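Local coordinates for protein PLP-Dependent L-Arginine Hydroxylase MppP (Streptomyces wadayamensis, PDB 6C92) that hydroxylates L-arginine with pyridoxal 5'-phosphate as cofactor, on the scaffold of the class I aminotransferase family, at residues Asn24-His29 against Phe332-Arg337; Glu310-Ala315 against Val351-Ser356. All blocks are in the same frame, centred on the assembly; numbering follows the deposited sequence.

Interaction 1. Residues Asn24-His29 against Phe332-Arg337; sequences NIADGH and FALPCR. With EGV ((4S)-5-carbamimidamido-4-hydroxy-2-oxopentanoic acid), chain F.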
ATOM      1  N   ASN B  24     -22.775  -2.441   9.627  1.00 23.01           N
ATOM      2  CA  ASN B  24     -21.367  -2.325  10.001  1.00 24.60           C
ATOM      3  C   ASN B  24     -21.180  -0.992  10.719  1.00 22.21           C
ATOM      4  O   ASN B  24     -21.357   0.069  10.114  1.00 25.35           O
ATOM      5  CB  ASN B  24     -20.512  -2.433   8.734  1.00 24.67           C
ATOM      6  CG  ASN B  24     -19.047  -1.996   8.938  1.00 30.07           C
ATOM      7  OD1 ASN B  24     -18.637  -1.626  10.027  1.00 22.84           O
ATOM      8  ND2 ASN B  24     -18.273  -2.027   7.865  1.00 35.61           N
ATOM      9  N   ILE B  25     -20.863  -1.049  12.014  1.00 23.62           N
ATOM     10  CA  ILE B  25     -20.490   0.139  12.784  1.00 24.58           C
ATOM     11  C   ILE B  25     -19.151  -0.141  13.453  1.00 22.90           C
ATOM     12  O   ILE B  25     -18.864   0.366  14.545  1.00 23.74           O
ATOM     13  CB  ILE B  25     -21.565   0.526  13.821  1.00 25.48           C
ATOM     14  CG1 ILE B  25     -21.967  -0.684  14.674  1.00 26.42           C
ATOM     15  CG2 ILE B  25     -22.737   1.177  13.126  1.00 25.92           C
ATOM     16  CD1 ILE B  25     -22.741  -0.300  15.962  1.00 28.32           C
ATOM     17  N   ALA B  26     -18.305  -0.912  12.755  1.00 20.25           N
ATOM     18  CA  ALA B  26     -17.036  -1.393  13.271  1.00 19.61           C
ATOM     19  C   ALA B  26     -15.885  -0.539  12.734  1.00 25.72           C
ATOM     20  O   ALA B  26     -15.346   0.289  13.475  1.00 23.81           O
ATOM     21  CB  ALA B  26     -16.823  -2.869  12.933  1.00 25.57           C
ATOM     22  N   ASP B  27     -15.484  -0.699  11.470  1.00 23.93           N
ATOM     23  CA  ASP B  27     -14.284   0.011  11.032  1.00 28.69           C
ATOM     24  C   ASP B  27     -14.547   1.512  10.951  1.00 26.06           C
ATOM     25  O   ASP B  27     -15.676   1.960  10.742  1.00 23.86           O
ATOM     26  CB  ASP B  27     -13.793  -0.496   9.686  1.00 29.82           C
ATOM     27  CG  ASP B  27     -14.744  -0.184   8.588  1.00 32.31           C
ATOM     28  OD1 ASP B  27     -14.822   1.006   8.180  1.00 35.02           O
ATOM     29  OD2 ASP B  27     -15.408  -1.135   8.141  1.00 32.11           O
ATOM     30  N   GLY B  28     -13.486   2.290  11.135  1.00 20.82           N
ATOM     31  CA  GLY B  28     -13.624   3.723  11.221  1.00 21.38           C
ATOM     32  C   GLY B  28     -13.676   4.445   9.909  1.00 25.73           C
ATOM     33  O   GLY B  28     -13.779   5.675   9.906  1.00 26.73           O
ATOM     34  N   HIS B  29     -13.603   3.722   8.786  1.00 21.64           N
ATOM     35  CA  HIS B  29     -13.608   4.370   7.483  1.00 21.43           C
ATOM     36  C   HIS B  29     -14.949   5.083   7.258  1.00 24.97           C
ATOM     37  O   HIS B  29     -15.959   4.773   7.882  1.00 28.30           O
ATOM     38  CB  HIS B  29     -13.340   3.352   6.373  1.00 24.65           C
ATOM     39  CG  HIS B  29     -11.981   2.719   6.434  1.00 40.77           C
ATOM     40  ND1 HIS B  29     -11.552   1.797   5.502  1.00 47.34           N
ATOM     41  CD2 HIS B  29     -10.953   2.882   7.301  1.00 44.01           C
ATOM     42  CE1 HIS B  29     -10.319   1.417   5.796  1.00 42.77           C
ATOM     43  NE2 HIS B  29      -9.928   2.069   6.876  1.00 39.78           N
ATOM     44  N   PHE B 332     -22.572  -5.088  13.766  1.00 31.11           N
ATOM     45  CA  PHE B 332     -21.146  -5.362  13.944  1.00 27.06           C
ATOM     46  C   PHE B 332     -20.457  -4.110  14.463  1.00 25.94           C
ATOM     47  O   PHE B 332     -20.306  -3.135  13.720  1.00 24.52           O
ATOM     48  CB  PHE B 332     -20.521  -5.828  12.631  1.00 27.88           C
ATOM     49  CG  PHE B 332     -20.951  -7.207  12.243  1.00 39.55           C
ATOM     50  CD1 PHE B 332     -20.282  -8.312  12.740  1.00 38.12           C
ATOM     51  CD2 PHE B 332     -22.053  -7.411  11.429  1.00 49.90           C
ATOM     52  CE1 PHE B 332     -20.685  -9.594  12.413  1.00 48.55           C
ATOM     53  CE2 PHE B 332     -22.456  -8.702  11.105  1.00 52.69           C
ATOM     54  CZ  PHE B 332     -21.768  -9.787  11.595  1.00 51.78           C
ATOM     55  N   ALA B 333     -20.046  -4.143  15.733  1.00 25.29           N
ATOM     56  CA  ALA B 333     -19.243  -3.094  16.341  1.00 23.15           C
ATOM     57  C   ALA B 333     -17.833  -3.658  16.578  1.00 28.17           C
ATOM     58  O   ALA B 333     -17.427  -4.632  15.926  1.00 27.35           O
ATOM     59  CB  ALA B 333     -19.941  -2.597  17.612  1.00 27.42           C
ATOM     60  N   LEU B 334     -17.068  -3.029  17.472  1.00 22.56           N
ATOM     61  CA  LEU B 334     -15.688  -3.431  17.731  1.00 20.73           C
ATOM     62  C   LEU B 334     -15.433  -3.517  19.232  1.00 26.57           C
ATOM     63  O   LEU B 334     -15.559  -2.492  19.938  1.00 26.54           O
ATOM     64  CB  LEU B 334     -14.719  -2.418  17.126  1.00 27.67           C
ATOM     65  CG  LEU B 334     -13.809  -2.686  15.958  1.00 42.15           C
ATOM     66  CD1 LEU B 334     -12.806  -1.525  15.950  1.00 26.26           C
ATOM     67  CD2 LEU B 334     -13.132  -4.011  16.068  1.00 35.85           C
ATOM     68  N   PRO B 335     -15.039  -4.669  19.767  1.00 23.80           N
ATOM     69  CA  PRO B 335     -14.595  -4.701  21.167  1.00 21.42           C
ATOM     70  C   PRO B 335     -13.338  -3.880  21.328  1.00 22.20           C
ATOM     71  O   PRO B 335     -12.505  -3.803  20.425  1.00 22.81           O
ATOM     72  CB  PRO B 335     -14.319  -6.190  21.436  1.00 22.52           C
ATOM     73  CG  PRO B 335     -14.938  -6.920  20.294  1.00 30.11           C
ATOM     74  CD  PRO B 335     -14.903  -5.988  19.129  1.00 27.19           C
ATOM     75  N   CYS B 336     -13.200  -3.262  22.499  1.00 23.76           N
ATOM     76  CA  CYS B 336     -12.111  -2.311  22.690  1.00 25.75           C
ATOM     77  C   CYS B 336     -10.825  -2.922  23.233  1.00 22.76           C
ATOM     78  O   CYS B 336      -9.817  -2.212  23.277  1.00 19.98           O
ATOM     79  CB  CYS B 336     -12.560  -1.193  23.622  1.00 27.56           C
ATOM     80  SG  CYS B 336     -13.459   0.040  22.727  1.00 32.68           S
ATOM     81  N   ARG B 337     -10.830  -4.187  23.668  1.00 22.93           N
ATOM     82  CA  ARG B 337      -9.647  -4.768  24.311  1.00 27.85           C
ATOM     83  C   ARG B 337      -8.366  -4.409  23.580  1.00 25.09           C
ATOM     84  O   ARG B 337      -7.369  -4.000  24.188  1.00 27.69           O
ATOM     85  CB  ARG B 337      -9.768  -6.295  24.384  1.00 34.29           C
ATOM     86  CG  ARG B 337     -10.574  -6.828  25.553  1.00 42.64           C
ATOM     87  CD  ARG B 337     -10.616  -8.362  25.548  1.00 43.30           C
ATOM     88  NE  ARG B 337      -9.302  -8.980  25.767  1.00 35.19           N
ATOM     89  CZ  ARG B 337      -8.780  -9.255  26.960  1.00 43.30           C
ATOM     90  NH1 ARG B 337      -9.428  -8.954  28.067  1.00 40.58           N
ATOM     91  NH2 ARG B 337      -7.587  -9.825  27.044  1.00 61.66           N
TER
HETATM   92  C10 EGV F 401     -10.130   2.196  12.434  1.00 23.43           C
HETATM   93  C02 EGV F 401      -7.896  -0.481   9.184  1.00 40.67           C
HETATM   94  C03 EGV F 401      -5.639  -1.581   9.290  1.00 32.25           C
HETATM   95  C06 EGV F 401      -8.545   0.149  10.394  1.00 43.46           C
HETATM   96  C07 EGV F 401      -8.959   1.581  10.172  1.00 46.80           C
HETATM   97  C09 EGV F 401      -8.894   2.221  11.547  1.00 53.09           C
HETATM   98  N01 EGV F 401      -7.043  -1.575   9.622  1.00 32.93           N
HETATM   99  N04 EGV F 401      -4.873  -2.515   9.639  1.00 32.72           N
HETATM  100  N05 EGV F 401      -5.091  -0.492   8.523  1.00 20.26           N
HETATM  101  O11 EGV F 401     -10.116   2.992  13.347  1.00 25.46           O
HETATM  102  O12 EGV F 401     -11.081   1.383  12.261  1.00 26.85           O
HETATM  103  O13 EGV F 401      -7.875   2.690  11.970  1.00 52.47           O
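Ile25 and Phe332 meet where strand 23-24 joins the edge of the mixed sheet in the small domain of this PLP enzyme of fold type I. Asn24 and Phe332 form a parallel bridge, and Ile25 N donates to Phe332 O across 2.8 Å. The same carbonyl oxygen is also packed tightly by the Ile25 side chain: with chi1 at 50°, Ile25 CG1 lies between its backbone N and carbonyl carbon and comes to 3.1 Å from Phe332 O. Ile25 CD1 then reaches over to the methyl of Ala333, and Ala26 CB sits 3.5 Å from Ala333 O.

Beyond Ala26 the fit loosens. Ala26 CB is 4.3 Å from Leu334 CG, and the two chains diverge, the one running on to Arg337 and the other toward the ligand. The Phe332 ring leads away from residues 24-29 to a partly exposed place beside Trp323 and Gln327 of helix 319-327.

The departing loop is braced from within by two consecutive Asx turns. Asn24 OD1 accepts from Ala26 N at 2.8 Å, Asp27 OD1 accepts from His29 N through its anti lone pair, and Asn24 ND2 links the turns by a straight bond to Asp27 OD2. The braced loop carries Gly28, whose N donates to carboxylate oxygen O12 of the bound keto acid EGV at 2.8 Å.

Interaction 2. Residues Glu310-Ala315 against Val351-Ser356; sequences ERVAFA and VRIALS. With EGV ((4S)-5-carbamimidamido-4-hydroxy-2-oxopentanoic acid), chain F.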
ATOM      1  N   GLU B 310     -16.605   6.337  18.545  1.00 19.99           N
ATOM      2  CA  GLU B 310     -17.195   6.616  19.846  1.00 21.84           C
ATOM      3  C   GLU B 310     -17.119   5.379  20.715  1.00 19.97           C
ATOM      4  O   GLU B 310     -17.647   4.325  20.346  1.00 21.89           O
ATOM      5  CB  GLU B 310     -18.655   7.057  19.688  1.00 23.30           C
ATOM      6  CG  GLU B 310     -19.394   7.270  20.993  1.00 27.13           C
ATOM      7  CD  GLU B 310     -19.077   8.602  21.653  1.00 36.91           C
ATOM      8  OE1 GLU B 310     -18.044   9.237  21.335  1.00 32.98           O
ATOM      9  OE2 GLU B 310     -19.883   9.007  22.502  1.00 46.56           O
ATOM     10  N   ARG B 311     -16.505   5.519  21.885  1.00 21.45           N
ATOM     11  CA  ARG B 311     -16.441   4.443  22.872  1.00 18.61           C
ATOM     12  C   ARG B 311     -17.679   4.471  23.750  1.00 22.24           C
ATOM     13  O   ARG B 311     -18.161   5.540  24.133  1.00 24.52           O
ATOM     14  CB  ARG B 311     -15.205   4.571  23.764  1.00 20.78           C
ATOM     15  CG  ARG B 311     -13.919   4.390  23.021  1.00 21.85           C
ATOM     16  CD  ARG B 311     -12.793   4.067  23.979  1.00 23.40           C
ATOM     17  NE  ARG B 311     -12.531   5.181  24.883  1.00 23.06           N
ATOM     18  CZ  ARG B 311     -11.659   5.121  25.876  1.00 24.35           C
ATOM     19  NH1 ARG B 311     -10.976   4.011  26.088  1.00 24.48           N
ATOM     20  NH2 ARG B 311     -11.455   6.178  26.646  1.00 25.05           N
ATOM     21  N   VAL B 312     -18.176   3.279  24.074  1.00 22.58           N
ATOM     22  CA  VAL B 312     -19.294   3.090  24.989  1.00 19.15           C
ATOM     23  C   VAL B 312     -18.846   2.094  26.045  1.00 24.02           C
ATOM     24  O   VAL B 312     -18.362   1.015  25.707  1.00 24.20           O
ATOM     25  CB  VAL B 312     -20.541   2.552  24.264  1.00 23.83           C
ATOM     26  CG1 VAL B 312     -21.711   2.513  25.233  1.00 28.78           C
ATOM     27  CG2 VAL B 312     -20.889   3.413  23.102  1.00 35.18           C
ATOM     28  N   ALA B 313     -19.018   2.438  27.315  1.00 23.32           N
ATOM     29  CA  ALA B 313     -18.656   1.550  28.405  1.00 22.04           C
ATOM     30  C   ALA B 313     -19.911   0.971  29.049  1.00 27.49           C
ATOM     31  O   ALA B 313     -20.977   1.598  29.054  1.00 27.54           O
ATOM     32  CB  ALA B 313     -17.849   2.278  29.485  1.00 24.79           C
ATOM     33  N   PHE B 314     -19.768  -0.217  29.630  1.00 27.87           N
ATOM     34  CA  PHE B 314     -20.879  -0.833  30.340  1.00 38.65           C
ATOM     35  C   PHE B 314     -20.372  -1.562  31.577  1.00 44.81           C
ATOM     36  O   PHE B 314     -19.264  -2.105  31.588  1.00 40.05           O
ATOM     37  CB  PHE B 314     -21.666  -1.785  29.438  1.00 43.10           C
ATOM     38  CG  PHE B 314     -20.890  -2.306  28.305  1.00 46.16           C
ATOM     39  CD1 PHE B 314     -20.023  -3.362  28.481  1.00 64.62           C
ATOM     40  CD2 PHE B 314     -21.006  -1.727  27.055  1.00 40.68           C
ATOM     41  CE1 PHE B 314     -19.289  -3.843  27.423  1.00 69.15           C
ATOM     42  CE2 PHE B 314     -20.285  -2.191  26.002  1.00 46.40           C
ATOM     43  CZ  PHE B 314     -19.422  -3.256  26.181  1.00 64.00           C
ATOM     44  N   ALA B 315     -21.178  -1.535  32.632  1.00 50.96           N
ATOM     45  CA  ALA B 315     -20.869  -2.251  33.859  1.00 49.04           C
ATOM     46  C   ALA B 315     -21.410  -3.674  33.794  1.00 52.34           C
ATOM     47  O   ALA B 315     -22.457  -3.945  33.196  1.00 52.71           O
ATOM     48  CB  ALA B 315     -21.450  -1.516  35.066  1.00 49.02           C
ATOM     49  N   VAL B 351     -17.021  -1.145  23.992  1.00 21.22           N
ATOM     50  CA  VAL B 351     -17.104  -1.340  22.553  1.00 21.56           C
ATOM     51  C   VAL B 351     -16.902   0.014  21.887  1.00 26.86           C
ATOM     52  O   VAL B 351     -17.165   1.065  22.474  1.00 25.28           O
ATOM     53  CB  VAL B 351     -18.463  -1.971  22.148  1.00 26.77           C
ATOM     54  CG1 VAL B 351     -18.684  -1.917  20.662  1.00 51.18           C
ATOM     55  CG2 VAL B 351     -18.528  -3.403  22.628  1.00 27.09           C
ATOM     56  N   ARG B 352     -16.453  -0.019  20.636  1.00 20.95           N
ATOM     57  CA  ARG B 352     -16.322   1.186  19.824  1.00 20.61           C
ATOM     58  C   ARG B 352     -17.338   1.145  18.692  1.00 22.04           C
ATOM     59  O   ARG B 352     -17.560   0.097  18.077  1.00 22.72           O
ATOM     60  CB  ARG B 352     -14.901   1.331  19.265  1.00 18.77           C
ATOM     61  CG  ARG B 352     -14.541   2.742  18.841  1.00 20.43           C
ATOM     62  CD  ARG B 352     -13.278   2.806  17.960  1.00 22.91           C
ATOM     63  NE  ARG B 352     -13.505   2.228  16.615  1.00 18.31           N
ATOM     64  CZ  ARG B 352     -12.626   2.265  15.611  1.00 18.98           C
ATOM     65  NH1 ARG B 352     -12.919   1.702  14.447  1.00 21.31           N
ATOM     66  NH2 ARG B 352     -11.440   2.852  15.760  1.00 19.12           N
ATOM     67  N   ILE B 353     -17.930   2.296  18.420  1.00 18.69           N
ATOM     68  CA  ILE B 353     -18.976   2.473  17.414  1.00 18.57           C
ATOM     69  C   ILE B 353     -18.462   3.470  16.389  1.00 23.45           C
ATOM     70  O   ILE B 353     -17.941   4.529  16.760  1.00 22.96           O
ATOM     71  CB  ILE B 353     -20.277   2.991  18.052  1.00 23.89           C
ATOM     72  CG1 ILE B 353     -20.875   1.939  18.973  1.00 29.92           C
ATOM     73  CG2 ILE B 353     -21.284   3.387  16.996  1.00 28.00           C
ATOM     74  CD1 ILE B 353     -22.030   2.494  19.817  1.00 29.93           C
ATOM     75  N   ALA B 354     -18.621   3.135  15.111  1.00 21.02           N
ATOM     76  CA  ALA B 354     -18.240   4.023  14.025  1.00 18.01           C
ATOM     77  C   ALA B 354     -19.351   5.025  13.724  1.00 25.63           C
ATOM     78  O   ALA B 354     -20.510   4.645  13.531  1.00 21.76           O
ATOM     79  CB  ALA B 354     -17.916   3.208  12.777  1.00 19.47           C
ATOM     80  N   LEU B 355     -18.988   6.312  13.684  1.00 20.56           N
ATOM     81  CA  LEU B 355     -19.927   7.403  13.426  1.00 22.25           C
ATOM     82  C   LEU B 355     -19.938   7.889  11.973  1.00 23.83           C
ATOM     83  O   LEU B 355     -20.888   8.572  11.571  1.00 24.59           O
ATOM     84  CB  LEU B 355     -19.580   8.585  14.350  1.00 23.03           C
ATOM     85  CG  LEU B 355     -20.229   8.725  15.722  1.00 33.45           C
ATOM     86  CD1 LEU B 355     -20.706   7.459  16.396  1.00 28.09           C
ATOM     87  CD2 LEU B 355     -19.351   9.555  16.658  1.00 22.97           C
ATOM     88  N   SER B 356     -18.932   7.553  11.165  1.00 22.92           N
ATOM     89  CA  SER B 356     -18.920   7.938   9.752  1.00 21.30           C
ATOM     90  C   SER B 356     -19.804   6.970   8.969  1.00 21.49           C
ATOM     91  O   SER B 356     -19.353   6.116   8.203  1.00 21.24           O
ATOM     92  CB  SER B 356     -17.502   7.973   9.210  1.00 21.71           C
ATOM     93  OG  SER B 356     -16.773   9.021   9.803  1.00 25.41           O
TER
HETATM   94  C10 EGV F 401     -10.130   2.196  12.434  1.00 23.43           C
HETATM   95  C02 EGV F 401      -7.896  -0.481   9.184  1.00 40.67           C
HETATM   96  C03 EGV F 401      -5.639  -1.581   9.290  1.00 32.25           C
HETATM   97  C06 EGV F 401      -8.545   0.149  10.394  1.00 43.46           C
HETATM   98  C07 EGV F 401      -8.959   1.581  10.172  1.00 46.80           C
HETATM   99  C09 EGV F 401      -8.894   2.221  11.547  1.00 53.09           C
HETATM  100  N01 EGV F 401      -7.043  -1.575   9.622  1.00 32.93           N
HETATM  101  N04 EGV F 401      -4.873  -2.515   9.639  1.00 32.72           N
HETATM  102  N05 EGV F 401      -5.091  -0.492   8.523  1.00 20.26           N
HETATM  103  O11 EGV F 401     -10.116   2.992  13.347  1.00 25.46           O
HETATM  104  O12 EGV F 401     -11.081   1.383  12.261  1.00 26.85           O
HETATM  105  O13 EGV F 401      -7.875   2.690  11.970  1.00 52.47           O
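Glu310 and Ile353 form a hydrogen-bonded pair in the antiparallel pairing of the neighbouring strands 309-314 and 350-354, inside the small-domain sheet of the fold type I architecture. Ile353 N reaches Glu310 O at 2.8 Å, and Glu310 N returns a bond to Ile353 O. Val312 and Val351 make the second such pair, with Val312 N to Val351 O at 2.9 Å. Between them Arg311 and Arg352 are a non-hydrogen-bonded pair whose side chains leave on the other face.

On the face of the valines, Val312 CG2 meets Ile353 CD1 diagonally at 3.6 Å. Val351 CG2 touches the edge of the Phe314 ring, lying in its plane 3.7 Å from CZ, while Leu355 CD1 closes on Glu310 CB at 3.9 Å. Helix 256-291 packs against this face through Val288, and its Arg285 and Arg289 form salt bridges with the Glu310 carboxylate. Across the sheet, Arg311 pairs with Asp302.

Arg352 carries the arrangement to the ligand. Its chain leaves anti to the backbone N (chi1 -160°) and bends at chi3 (70°), which sets the guanidinium edge-on to the carboxylate of EGV, as the carboxylate-binding arginine does in class I aminotransferases. NH1 donates to O12 at 2.9 Å and NH2 to O11 at 2.8 Å. Second partners fix the group: Ala26 O accepts from NH1, and Asn160 OD1 accepts from NH2 while Asn160 ND2 itself bonds to EGV.

In the fold
Interactions 1 and 2 are parts of one sheet, their centres 8 Å apart, with strand 331-335 lying between strands 23-24 and 350-354. Backbone bonds tie them together: Leu334 O is 2.7 Å from Arg352 N, and Ile25 O is 2.8 Å from Ala354 N, so residues 351-356 meet both segments of interaction 1. The two contacts converge on the carboxylate of EGV, the hydroxylated, arginine-derived keto acid, which is also hydrogen-bonded by Asn160 ND2 and Thr12 OG1. The side chains of Leu334 and Arg352 each lie about 8 Å from that of Asp116, a residue seen to bind magnesium in this protein.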